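PDB 6OSU: D-alanyl-D-alanine carboxypeptidase (Penicillin binding protein) family protein from Francisella tularensis subsp. tularensis, which probably removes C-terminal D-alanyl residues from sugar-peptide cell wall precursors, as a serine-type carboxypeptidase of the peptidase S11 family. Local coordinates for residues L305-T308 with K312-S315; D36-V41 with V58-A63; W40-Y45 with A318-Y323; V290-A293 with E298-I301. All blocks are in the same frame, centred on the assembly; numbering follows the deposited sequence.

Contact 1: residues L305-T308 with K312-S315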
loop_
_atom_site.group_PDB
_atom_site.type_symbol
_atom_site.label_atom_id
_atom_site.label_comp_id
_atom_site.label_asym_id
_atom_site.label_seq_id
_atom_site.Cartn_x
_atom_site.Cartn_y
_atom_site.Cartn_z
ATOM N N LEU A 305 -11.760 -6.368 3.096
ATOM C CA LEU A 305 -12.646 -5.878 4.141
ATOM C C LEU A 305 -13.786 -6.858 4.369
ATOM O O LEU A 305 -14.378 -7.372 3.414
ATOM C CB LEU A 305 -13.221 -4.501 3.780
ATOM C CG LEU A 305 -12.231 -3.396 3.397
ATOM C CD1 LEU A 305 -12.976 -2.174 2.882
ATOM C CD2 LEU A 305 -11.326 -3.024 4.569
ATOM N N GLY A 306 -14.080 -7.120 5.639
ATOM C CA GLY A 306 -15.306 -7.804 6.000
ATOM C C GLY A 306 -15.297 -9.312 5.929
ATOM O O GLY A 306 -16.374 -9.915 5.881
ATOM N N THR A 307 -14.130 -9.952 5.926
ATOM C CA THR A 307 -14.115 -11.408 5.963
ATOM C C THR A 307 -14.634 -11.908 7.307
ATOM O O THR A 307 -14.601 -11.205 8.320
ATOM C CB THR A 307 -12.710 -11.955 5.717
ATOM O OG1 THR A 307 -11.810 -11.429 6.703
ATOM C CG2 THR A 307 -12.234 -11.580 4.325
ATOM N N THR A 308 -15.115 -13.149 7.307
ATOM C CA THR A 308 -15.751 -13.736 8.477
ATOM C C THR A 308 -14.769 -14.424 9.415
ATOM O O THR A 308 -15.195 -14.977 10.436
ATOM C CB THR A 308 -16.830 -14.729 8.037
ATOM O OG1 THR A 308 -16.240 -15.746 7.215
ATOM C CG2 THR A 308 -17.912 -14.010 7.246
ATOM N N LYS A 312 -9.547 -16.554 6.815
ATOM C CA LYS A 312 -9.988 -16.142 5.487
ATOM C C LYS A 312 -9.394 -14.794 5.103
ATOM O O LYS A 312 -9.037 -14.578 3.940
ATOM C CB LYS A 312 -11.513 -16.089 5.430
ATOM C CG LYS A 312 -12.183 -17.420 5.151
ATOM C CD LYS A 312 -13.686 -17.269 5.273
ATOM C CE LYS A 312 -14.428 -18.172 4.308
ATOM N NZ LYS A 312 -15.879 -17.837 4.281
ATOM N N ARG A 313 -9.291 -13.875 6.066
ATOM C CA ARG A 313 -8.641 -12.590 5.819
ATOM C C ARG A 313 -7.229 -12.779 5.282
ATOM O O ARG A 313 -6.817 -12.098 4.335
ATOM C CB ARG A 313 -8.617 -11.775 7.113
ATOM C CG ARG A 313 -7.755 -10.526 7.073
ATOM C CD ARG A 313 -7.376 -10.095 8.484
ATOM N NE ARG A 313 -6.411 -11.016 9.077
ATOM C CZ ARG A 313 -6.146 -11.095 10.376
ATOM N NH1 ARG A 313 -6.783 -10.312 11.235
ATOM N NH2 ARG A 313 -5.248 -11.967 10.819
ATOM N N ASP A 314 -6.472 -13.703 5.876
ATOM C CA ASP A 314 -5.118 -13.972 5.412
ATOM C C ASP A 314 -5.118 -14.805 4.136
ATOM O O ASP A 314 -4.299 -14.572 3.240
ATOM C CB ASP A 314 -4.324 -14.672 6.512
ATOM C CG ASP A 314 -4.186 -13.820 7.758
ATOM O OD1 ASP A 314 -4.147 -12.577 7.620
ATOM O OD2 ASP A 314 -4.121 -14.387 8.871
ATOM N N SER A 315 -6.032 -15.771 4.037
ATOM C CA SER A 315 -6.116 -16.601 2.839
ATOM C C SER A 315 -6.468 -15.766 1.614
ATOM O O SER A 315 -5.815 -15.868 0.568
ATOM C CB SER A 315 -7.145 -17.715 3.052
ATOM O OG SER A 315 -7.448 -18.381 1.839
#
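Where strand 298-307 ends and the chain turns into helix 310-327, the backbone brings Thr307 and Arg313 together, their CA atoms 5.6 Å apart. This tight strand-to-helix connection belongs to the penicillin-binding protein fold, in which the chain leaves the central antiparallel sheet and runs back across it as a helix. No hydrogen bond joins the two segments, so the contact is one of packing. Thr307 points its side chain at the first turn of the helix, and OG1 meets Arg313 CB at 3.2 Å. CG2 lies 4.0 Å from Arg313 CA. Two carbonyl oxygens, Tyr287 O, the stronger partner, and Ser309 O, must share the one proton of Thr307 OG1. Arg313, CG anti to its backbone N (chi1 169°), carries its guanidinium away from the strand, about 9 Å from the side chains of the predicted active-site residues Ser64 and Lys278. There NE bonds to Asp314 OD1 at 3.1 Å within a salt bridge, approaching from above the carboxylate plane. Farther out Lys312 passes Thr308 on its way to a salt bridge with Asp36, which leaves Thr308 OG1 3.6 Å from Lys312 CD.

Contact 2: residues D36-V41 with V58-A63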
loop_
_atom_site.group_PDB
_atom_site.type_symbol
_atom_site.label_atom_id
_atom_site.label_comp_id
_atom_site.label_asym_id
_atom_site.label_seq_id
_atom_site.Cartn_x
_atom_site.Cartn_y
_atom_site.Cartn_z
ATOM N N ASP A 36 -15.120 -14.428 -1.107
ATOM C CA ASP A 36 -16.362 -14.131 -0.407
ATOM C C ASP A 36 -16.233 -12.926 0.516
ATOM O O ASP A 36 -17.130 -12.679 1.328
ATOM C CB ASP A 36 -16.863 -15.363 0.362
ATOM C CG ASP A 36 -15.860 -15.888 1.374
ATOM O OD1 ASP A 36 -15.063 -15.097 1.919
ATOM O OD2 ASP A 36 -15.880 -17.113 1.626
ATOM N N ALA A 37 -15.134 -12.184 0.419
ATOM C CA ALA A 37 -15.039 -10.913 1.116
ATOM C C ALA A 37 -16.039 -9.930 0.512
ATOM O O ALA A 37 -16.168 -9.852 -0.714
ATOM C CB ALA A 37 -13.626 -10.343 1.029
ATOM N N PRO A 38 -16.777 -9.191 1.339
ATOM C CA PRO A 38 -17.714 -8.196 0.794
ATOM C C PRO A 38 -17.047 -7.089 -0.012
ATOM O O PRO A 38 -17.733 -6.435 -0.809
ATOM C CB PRO A 38 -18.405 -7.640 2.046
ATOM C CG PRO A 38 -17.533 -8.043 3.199
ATOM C CD PRO A 38 -16.886 -9.326 2.799
ATOM N N ALA A 39 -15.746 -6.853 0.158
ATOM C CA ALA A 39 -15.067 -5.803 -0.588
ATOM C C ALA A 39 -13.569 -6.072 -0.607
ATOM O O ALA A 39 -13.008 -6.589 0.362
ATOM C CB ALA A 39 -15.342 -4.421 0.015
ATOM N N TRP A 40 -12.931 -5.708 -1.719
ATOM C CA TRP A 40 -11.479 -5.790 -1.822
ATOM C C TRP A 40 -11.003 -4.925 -2.980
ATOM O O TRP A 40 -11.787 -4.521 -3.842
ATOM C CB TRP A 40 -10.991 -7.233 -2.009
ATOM C CG TRP A 40 -11.179 -7.782 -3.397
ATOM C CD1 TRP A 40 -10.415 -7.514 -4.500
ATOM C CD2 TRP A 40 -12.181 -8.714 -3.822
ATOM N NE1 TRP A 40 -10.890 -8.209 -5.584
ATOM C CE2 TRP A 40 -11.972 -8.954 -5.195
ATOM C CE3 TRP A 40 -13.237 -9.363 -3.178
ATOM C CZ2 TRP A 40 -12.779 -9.817 -5.934
ATOM C CZ3 TRP A 40 -14.036 -10.220 -3.914
ATOM C CH2 TRP A 40 -13.803 -10.438 -5.278
ATOM N N VAL A 41 -9.697 -4.664 -2.989
ATOM C CA VAL A 41 -9.043 -3.970 -4.093
ATOM C C VAL A 41 -7.576 -4.376 -4.110
ATOM O O VAL A 41 -6.965 -4.591 -3.060
ATOM C CB VAL A 41 -9.201 -2.436 -3.985
ATOM C CG1 VAL A 41 -8.375 -1.887 -2.833
ATOM C CG2 VAL A 41 -8.812 -1.761 -5.303
ATOM N N VAL A 58 -17.719 0.821 -1.776
ATOM C CA VAL A 58 -18.800 0.655 -0.810
ATOM C C VAL A 58 -18.278 1.002 0.576
ATOM O O VAL A 58 -17.203 0.547 0.984
ATOM C CB VAL A 58 -19.362 -0.776 -0.857
ATOM C CG1 VAL A 58 -20.407 -0.978 0.232
ATOM C CG2 VAL A 58 -19.963 -1.065 -2.226
ATOM N N ARG A 59 -19.035 1.813 1.304
ATOM C CA ARG A 59 -18.589 2.296 2.603
ATOM C C ARG A 59 -18.799 1.223 3.668
ATOM O O ARG A 59 -19.916 0.727 3.849
ATOM C CB ARG A 59 -19.329 3.582 2.954
ATOM C CG ARG A 59 -18.921 4.733 2.058
ATOM C CD ARG A 59 -19.742 5.984 2.283
ATOM N NE ARG A 59 -19.250 7.071 1.442
ATOM C CZ ARG A 59 -19.620 8.342 1.565
ATOM N NH1 ARG A 59 -20.492 8.695 2.500
ATOM N NH2 ARG A 59 -19.112 9.258 0.752
ATOM N N ARG A 60 -17.721 0.860 4.358
ATOM C CA ARG A 60 -17.751 -0.102 5.448
ATOM C C ARG A 60 -16.997 0.475 6.636
ATOM O O ARG A 60 -16.339 1.514 6.534
ATOM C CB ARG A 60 -17.136 -1.450 5.041
ATOM C CG ARG A 60 -17.654 -2.032 3.746
ATOM C CD ARG A 60 -17.240 -3.492 3.625
ATOM N NE ARG A 60 -18.190 -4.390 4.283
ATOM C CZ ARG A 60 -18.050 -4.868 5.517
ATOM N NH1 ARG A 60 -16.990 -4.542 6.243
ATOM N NH2 ARG A 60 -18.972 -5.675 6.022
ATOM N N ALA A 61 -17.082 -0.226 7.770
ATOM C CA ALA A 61 -16.471 0.270 8.995
ATOM C C ALA A 61 -14.954 0.097 8.924
ATOM O O ALA A 61 -14.465 -0.865 8.324
ATOM C CB ALA A 61 -17.040 -0.461 10.211
ATOM N N PRO A 62 -14.177 1.026 9.497
ATOM C CA PRO A 62 -12.722 0.971 9.306
ATOM C C PRO A 62 -12.004 0.029 10.264
ATOM O O PRO A 62 -10.986 -0.551 9.884
ATOM C CB PRO A 62 -12.278 2.426 9.533
ATOM C CG PRO A 62 -13.536 3.228 9.599
ATOM C CD PRO A 62 -14.585 2.299 10.103
ATOM N N ALA A 63 -12.481 -0.109 11.497
ATOM C CA ALA A 63 -11.783 -0.899 12.543
ATOM C C ALA A 63 -10.386 -0.291 12.736
ATOM O O ALA A 63 -10.227 0.929 12.588
ATOM C CB ALA A 63 -11.794 -2.375 12.187
#
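Two torsions of Arg60 bring it to Pro38 and Ala39: chi1 of -50° sets CG beside the backbone N, and a bend at chi3 (86°) turns the guanidinium aside after CD. The first part of the chain therefore reaches toward strand 39-44, while the charged end swings round to lie across the proline ring that precedes the strand. Pro38 and Arg60 cross at about a right angle. Pro38 CG sits 3.6 Å above the guanidinium plane, displaced toward its rim. In atomic terms, Pro38 CG is 3.9 Å from Arg60 NE and 4.0 Å from Arg60 NH2, so the ring edge at CG lies over part of one face of the cation. Deeper in, the buried Ala39 supplies its methyl group, with Ala39 CB 4.2 Å from Arg60 CD. The contact is small structural packing between the beginning of a sheet strand and the irregular segment 58-63, which runs on toward Ser64, the predicted nucleophile, just before helix 66-79. A further tie comes from outside the pair, since Arg60 NH1 donates a hydrogen bond to the carbonyl of Ala285. The chemistry thus divides along one side chain: methylene and guanidinium face give van der Waals packing to Pro38 and Ala39, while NH1 keeps its bond to Ala285 O, so the same arginine packs on hydrocarbon and still holds a polar partner.

Contact 3: residues W40-Y45 with A318-Y323; sequences WVTMDY and AKLLRY
One face of the Trp40 indole is covered by Leu320, whose CD2 stands over the five-membered ring in a CH-pi contact, 4.1 Å from the centroid and 25° off the ring normal. The sister methyl reaches the pyrrole side closer to the backbone, Leu320 CD1 lying 3.7 Å from Trp40 CD1. The ring nitrogen NE1 is engaged separately, in a hydrogen bond with Ser52 of the adjacent strand 50-54. The leucine stands across the indole, and both of its methyls touch it. Trp40 can offer its face in this way because chi1 of 77° places CG between the backbone N and carbonyl carbon. Two residues on along the strand, Thr42 projects from the same side of the sheet, and Thr42 OG1 meets Leu320 CB at 3.5 Å. Leu320 is thus one helix side chain resting on alternate residues of strand 39-44. This is the packing of helix 310-327 over the central sheet of the penicillin-binding protein fold, and Leu320 also touches Ser302 and Val304 on the neighbouring strand. All three side chains are buried, and no hydrogen bond crosses the contact. Van der Waals packing, with the CH-pi contact, therefore does the joining, while the buried polar atoms Trp40 NE1 and Thr42 OG1 are satisfied by serines of the flanking strands, Ser52 and Ser302.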
loop_
_atom_site.group_PDB
_atom_site.type_symbol
_atom_site.label_atom_id
_atom_site.label_comp_id
_atom_site.label_asym_id
_atom_site.label_seq_id
_atom_site.Cartn_x
_atom_site.Cartn_y
_atom_site.Cartn_z
ATOM N N TRP A 40 -12.931 -5.708 -1.719
ATOM C CA TRP A 40 -11.479 -5.790 -1.822
ATOM C C TRP A 40 -11.003 -4.925 -2.980
ATOM O O TRP A 40 -11.787 -4.521 -3.842
ATOM C CB TRP A 40 -10.991 -7.233 -2.009
ATOM C CG TRP A 40 -11.179 -7.782 -3.397
ATOM C CD1 TRP A 40 -10.415 -7.514 -4.500
ATOM C CD2 TRP A 40 -12.181 -8.714 -3.822
ATOM N NE1 TRP A 40 -10.890 -8.209 -5.584
ATOM C CE2 TRP A 40 -11.972 -8.954 -5.195
ATOM C CE3 TRP A 40 -13.237 -9.363 -3.178
ATOM C CZ2 TRP A 40 -12.779 -9.817 -5.934
ATOM C CZ3 TRP A 40 -14.036 -10.220 -3.914
ATOM C CH2 TRP A 40 -13.803 -10.438 -5.278
ATOM N N VAL A 41 -9.697 -4.664 -2.989
ATOM C CA VAL A 41 -9.043 -3.970 -4.093
ATOM C C VAL A 41 -7.576 -4.376 -4.110
ATOM O O VAL A 41 -6.965 -4.591 -3.060
ATOM C CB VAL A 41 -9.201 -2.436 -3.985
ATOM C CG1 VAL A 41 -8.375 -1.887 -2.833
ATOM C CG2 VAL A 41 -8.812 -1.761 -5.303
ATOM N N THR A 42 -7.020 -4.506 -5.313
ATOM C CA THR A 42 -5.599 -4.752 -5.505
ATOM C C THR A 42 -5.066 -3.701 -6.465
ATOM O O THR A 42 -5.597 -3.540 -7.569
ATOM C CB THR A 42 -5.323 -6.159 -6.053
ATOM O OG1 THR A 42 -5.969 -7.136 -5.227
ATOM C CG2 THR A 42 -3.821 -6.440 -6.073
ATOM N N MET A 43 -4.022 -2.994 -6.045
ATOM C CA MET A 43 -3.496 -1.861 -6.791
ATOM C C MET A 43 -1.985 -1.980 -6.917
ATOM O O MET A 43 -1.304 -2.373 -5.966
ATOM C CB MET A 43 -3.874 -0.540 -6.099
ATOM C CG MET A 43 -3.086 0.666 -6.557
ATOM S SD MET A 43 -3.439 2.131 -5.566
ATOM C CE MET A 43 -5.171 2.383 -5.945
ATOM N N ASP A 44 -1.466 -1.649 -8.098
ATOM C CA ASP A 44 -0.025 -1.574 -8.293
ATOM C C ASP A 44 0.509 -0.261 -7.735
ATOM O O ASP A 44 -0.118 0.793 -7.869
ATOM C CB ASP A 44 0.332 -1.707 -9.775
ATOM C CG ASP A 44 1.817 -1.532 -10.034
ATOM O OD1 ASP A 44 2.246 -0.392 -10.307
ATOM O OD2 ASP A 44 2.560 -2.533 -9.938
ATOM N N TYR A 45 1.680 -0.331 -7.103
ATOM C CA TYR A 45 2.179 0.812 -6.347
ATOM C C TYR A 45 2.685 1.916 -7.268
ATOM O O TYR A 45 2.369 3.095 -7.069
ATOM C CB TYR A 45 3.278 0.364 -5.385
ATOM C CG TYR A 45 4.071 1.515 -4.817
ATOM C CD1 TYR A 45 3.488 2.413 -3.930
ATOM C CD2 TYR A 45 5.400 1.709 -5.172
ATOM C CE1 TYR A 45 4.206 3.474 -3.417
ATOM C CE2 TYR A 45 6.127 2.765 -4.661
ATOM C CZ TYR A 45 5.526 3.643 -3.783
ATOM O OH TYR A 45 6.247 4.695 -3.275
ATOM N N ALA A 318 -3.701 -13.212 0.512
ATOM C CA ALA A 318 -2.581 -13.860 -0.160
ATOM C C ALA A 318 -2.950 -14.248 -1.586
ATOM O O ALA A 318 -2.120 -14.158 -2.498
ATOM C CB ALA A 318 -2.126 -15.087 0.628
ATOM N N LYS A 319 -4.197 -14.676 -1.799
ATOM C CA LYS A 319 -4.646 -15.004 -3.147
ATOM C C LYS A 319 -4.569 -13.789 -4.066
ATOM O O LYS A 319 -4.130 -13.900 -5.216
ATOM C CB LYS A 319 -6.070 -15.562 -3.105
ATOM C CG LYS A 319 -6.737 -15.645 -4.468
ATOM C CD LYS A 319 -7.096 -17.075 -4.840
ATOM C CE LYS A 319 -8.532 -17.403 -4.465
ATOM N NZ LYS A 319 -8.855 -18.834 -4.719
ATOM N N LEU A 320 -4.983 -12.619 -3.572
ATOM C CA LEU A 320 -4.936 -11.411 -4.391
ATOM C C LEU A 320 -3.500 -11.004 -4.701
ATOM O O LEU A 320 -3.167 -10.697 -5.852
ATOM C CB LEU A 320 -5.672 -10.269 -3.691
ATOM C CG LEU A 320 -7.179 -10.412 -3.499
ATOM C CD1 LEU A 320 -7.711 -9.239 -2.696
ATOM C CD2 LEU A 320 -7.892 -10.509 -4.839
ATOM N N LEU A 321 -2.635 -10.984 -3.683
ATOM C CA LEU A 321 -1.249 -10.579 -3.901
ATOM C C LEU A 321 -0.528 -11.544 -4.834
ATOM O O LEU A 321 0.232 -11.118 -5.712
ATOM C CB LEU A 321 -0.511 -10.479 -2.566
ATOM C CG LEU A 321 -0.969 -9.355 -1.637
ATOM C CD1 LEU A 321 -0.277 -9.468 -0.292
ATOM C CD2 LEU A 321 -0.702 -7.992 -2.269
ATOM N N ARG A 322 -0.750 -12.848 -4.658
ATOM C CA ARG A 322 -0.126 -13.835 -5.538
ATOM C C ARG A 322 -0.643 -13.703 -6.965
ATOM O O ARG A 322 0.123 -13.832 -7.929
ATOM C CB ARG A 322 -0.385 -15.239 -4.999
ATOM C CG ARG A 322 0.281 -16.352 -5.781
ATOM C CD ARG A 322 -0.214 -17.717 -5.318
ATOM N NE ARG A 322 -0.701 -17.693 -3.938
ATOM C CZ ARG A 322 -1.963 -17.926 -3.581
ATOM N NH1 ARG A 322 -2.877 -18.214 -4.501
ATOM N NH2 ARG A 322 -2.312 -17.879 -2.301
ATOM N N TYR A 323 -1.944 -13.446 -7.116
ATOM C CA TYR A 323 -2.534 -13.284 -8.441
ATOM C C TYR A 323 -1.944 -12.080 -9.168
ATOM O O TYR A 323 -1.603 -12.167 -10.355
ATOM C CB TYR A 323 -4.052 -13.165 -8.298
ATOM C CG TYR A 323 -4.798 -12.663 -9.511
ATOM C CD1 TYR A 323 -5.139 -13.522 -10.549
ATOM C CD2 TYR A 323 -5.197 -11.334 -9.601
ATOM C CE1 TYR A 323 -5.837 -13.066 -11.654
ATOM C CE2 TYR A 323 -5.895 -10.867 -10.699
ATOM C CZ TYR A 323 -6.212 -11.737 -11.723
ATOM O OH TYR A 323 -6.908 -11.272 -12.813
#

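Contact 4: residues V290-A293 with E298-I301; sequences VSSA and ERFI
Ser292, Ala293 and Phe300 form the tight part of this antiparallel beta hairpin. Ala293 and Phe300 make a hydrogen-bonded pair, with Phe300 N to Ala293 O at 3.0 Å and Ala293 N to Phe300 O at 3.1 Å. Next to it Ser292 and Ile301 form a non-hydrogen-bonded pair, but here a side chain adds its own links. With OG anti to the backbone N (chi1 -170°), Ser292 donates to Phe300 O at 2.9 Å, arriving 45° above the carbonyl plane, whereas Ala293 N approaches in that plane. One carbonyl is consequently gripped by two donors. Ser292 OG in turn accepts from Arg299 NH1 at 2.8 Å, nearly in the guanidinium plane, and the bend of Arg299 at chi3 folds its chain back over the serine.

Other side chains add little: Val290 stays clear of segment 298-301, and Glu298 turns its carboxylate away to Arg46. Arg299, partly exposed, lies toward solvent yet is fixed by Ser292 and, through NH2, by a salt bridge with Asp275. The hairpin lies between two helical layers: Ser291, Ala293 and Phe300 face helix 310-327, while Val290, Arg299 and Ile301 pack on helix 176-189. Within the sheet it is flanked by strand 39-44 beside 298-307 and, beside 288-295, by strand 274-282, which carries Lys278, predicted to bind substrate.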
loop_
_atom_site.group_PDB
_atom_site.type_symbol
_atom_site.label_atom_id
_atom_site.label_comp_id
_atom_site.label_asym_id
_atom_site.label_seq_id
_atom_site.Cartn_x
_atom_site.Cartn_y
_atom_site.Cartn_z
ATOM N N VAL A 290 -5.068 -4.463 5.303
ATOM C CA VAL A 290 -4.317 -3.737 4.290
ATOM C C VAL A 290 -2.939 -4.375 4.237
ATOM O O VAL A 290 -2.225 -4.405 5.246
ATOM C CB VAL A 290 -4.230 -2.236 4.608
ATOM C CG1 VAL A 290 -3.348 -1.523 3.593
ATOM C CG2 VAL A 290 -5.627 -1.613 4.650
ATOM N N SER A 291 -2.574 -4.921 3.082
ATOM C CA SER A 291 -1.317 -5.638 2.945
ATOM C C SER A 291 -0.591 -5.178 1.690
ATOM O O SER A 291 -1.201 -4.679 0.738
ATOM C CB SER A 291 -1.539 -7.153 2.893
ATOM O OG SER A 291 -2.283 -7.510 1.742
ATOM N N SER A 292 0.727 -5.354 1.701
ATOM C CA SER A 292 1.563 -5.004 0.566
ATOM C C SER A 292 2.688 -6.019 0.444
ATOM O O SER A 292 3.267 -6.440 1.448
ATOM C CB SER A 292 2.140 -3.591 0.707
ATOM O OG SER A 292 2.757 -3.174 -0.500
ATOM N N ALA A 293 2.988 -6.412 -0.791
ATOM C CA ALA A 293 4.048 -7.371 -1.058
ATOM C C ALA A 293 4.851 -6.901 -2.260
ATOM O O ALA A 293 4.287 -6.394 -3.232
ATOM C CB ALA A 293 3.489 -8.778 -1.312
ATOM N N GLU A 298 8.438 -5.069 -8.181
ATOM C CA GLU A 298 7.000 -4.952 -8.406
ATOM C C GLU A 298 6.270 -5.089 -7.070
ATOM O O GLU A 298 6.242 -6.172 -6.474
ATOM C CB GLU A 298 6.529 -6.003 -9.412
ATOM C CG GLU A 298 5.087 -5.859 -9.859
ATOM C CD GLU A 298 4.907 -4.813 -10.949
ATOM O OE1 GLU A 298 5.852 -4.037 -11.213
ATOM O OE2 GLU A 298 3.810 -4.768 -11.545
ATOM N N ARG A 299 5.695 -3.987 -6.596
ATOM C CA ARG A 299 4.971 -3.951 -5.334
ATOM C C ARG A 299 3.483 -3.760 -5.589
ATOM O O ARG A 299 3.081 -2.908 -6.389
ATOM C CB ARG A 299 5.475 -2.825 -4.425
ATOM C CG ARG A 299 4.557 -2.560 -3.241
ATOM C CD ARG A 299 4.974 -1.348 -2.435
ATOM N NE ARG A 299 6.291 -1.519 -1.833
ATOM C CZ ARG A 299 6.525 -2.237 -0.739
ATOM N NH1 ARG A 299 5.531 -2.860 -0.119
ATOM N NH2 ARG A 299 7.760 -2.334 -0.266
ATOM N N PHE A 300 2.670 -4.550 -4.897
ATOM C CA PHE A 300 1.224 -4.432 -4.969
ATOM C C PHE A 300 0.656 -4.136 -3.591
ATOM O O PHE A 300 1.217 -4.536 -2.567
ATOM C CB PHE A 300 0.583 -5.703 -5.539
ATOM C CG PHE A 300 0.638 -5.782 -7.035
ATOM C CD1 PHE A 300 -0.290 -5.105 -7.810
ATOM C CD2 PHE A 300 1.623 -6.524 -7.669
ATOM C CE1 PHE A 300 -0.242 -5.171 -9.190
ATOM C CE2 PHE A 300 1.678 -6.596 -9.048
ATOM C CZ PHE A 300 0.745 -5.919 -9.812
ATOM N N ILE A 301 -0.467 -3.427 -3.578
ATOM C CA ILE A 301 -1.195 -3.105 -2.359
ATOM C C ILE A 301 -2.568 -3.754 -2.446
ATOM O O ILE A 301 -3.273 -3.597 -3.450
ATOM C CB ILE A 301 -1.303 -1.584 -2.164
ATOM C CG1 ILE A 301 0.084 -0.993 -1.903
ATOM C CG2 ILE A 301 -2.271 -1.250 -1.036
ATOM C CD1 ILE A 301 0.158 0.507 -2.105
#

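In the fold
All four contacts are built on or beside one five-stranded antiparallel sheet and the helix 310-327 that crosses it. Contacts 2 and 3 start from the same strand, 39-44, with centres about 14 Å apart. Contact 2 closes first along the chain, then contact 4, then contact 1, and contact 3 spans the last two by pairing the early strand with the late helix. Contacts 3 and 4 lie closest, about 7 Å between centres, and are joined by backbone bonding of Met43 to Ile301; contacts 1 and 2 meet through Leu305 and Ala39. Sequence-distant parts of the carboxypeptidase domain are thereby united in a single sheet-and-helix core.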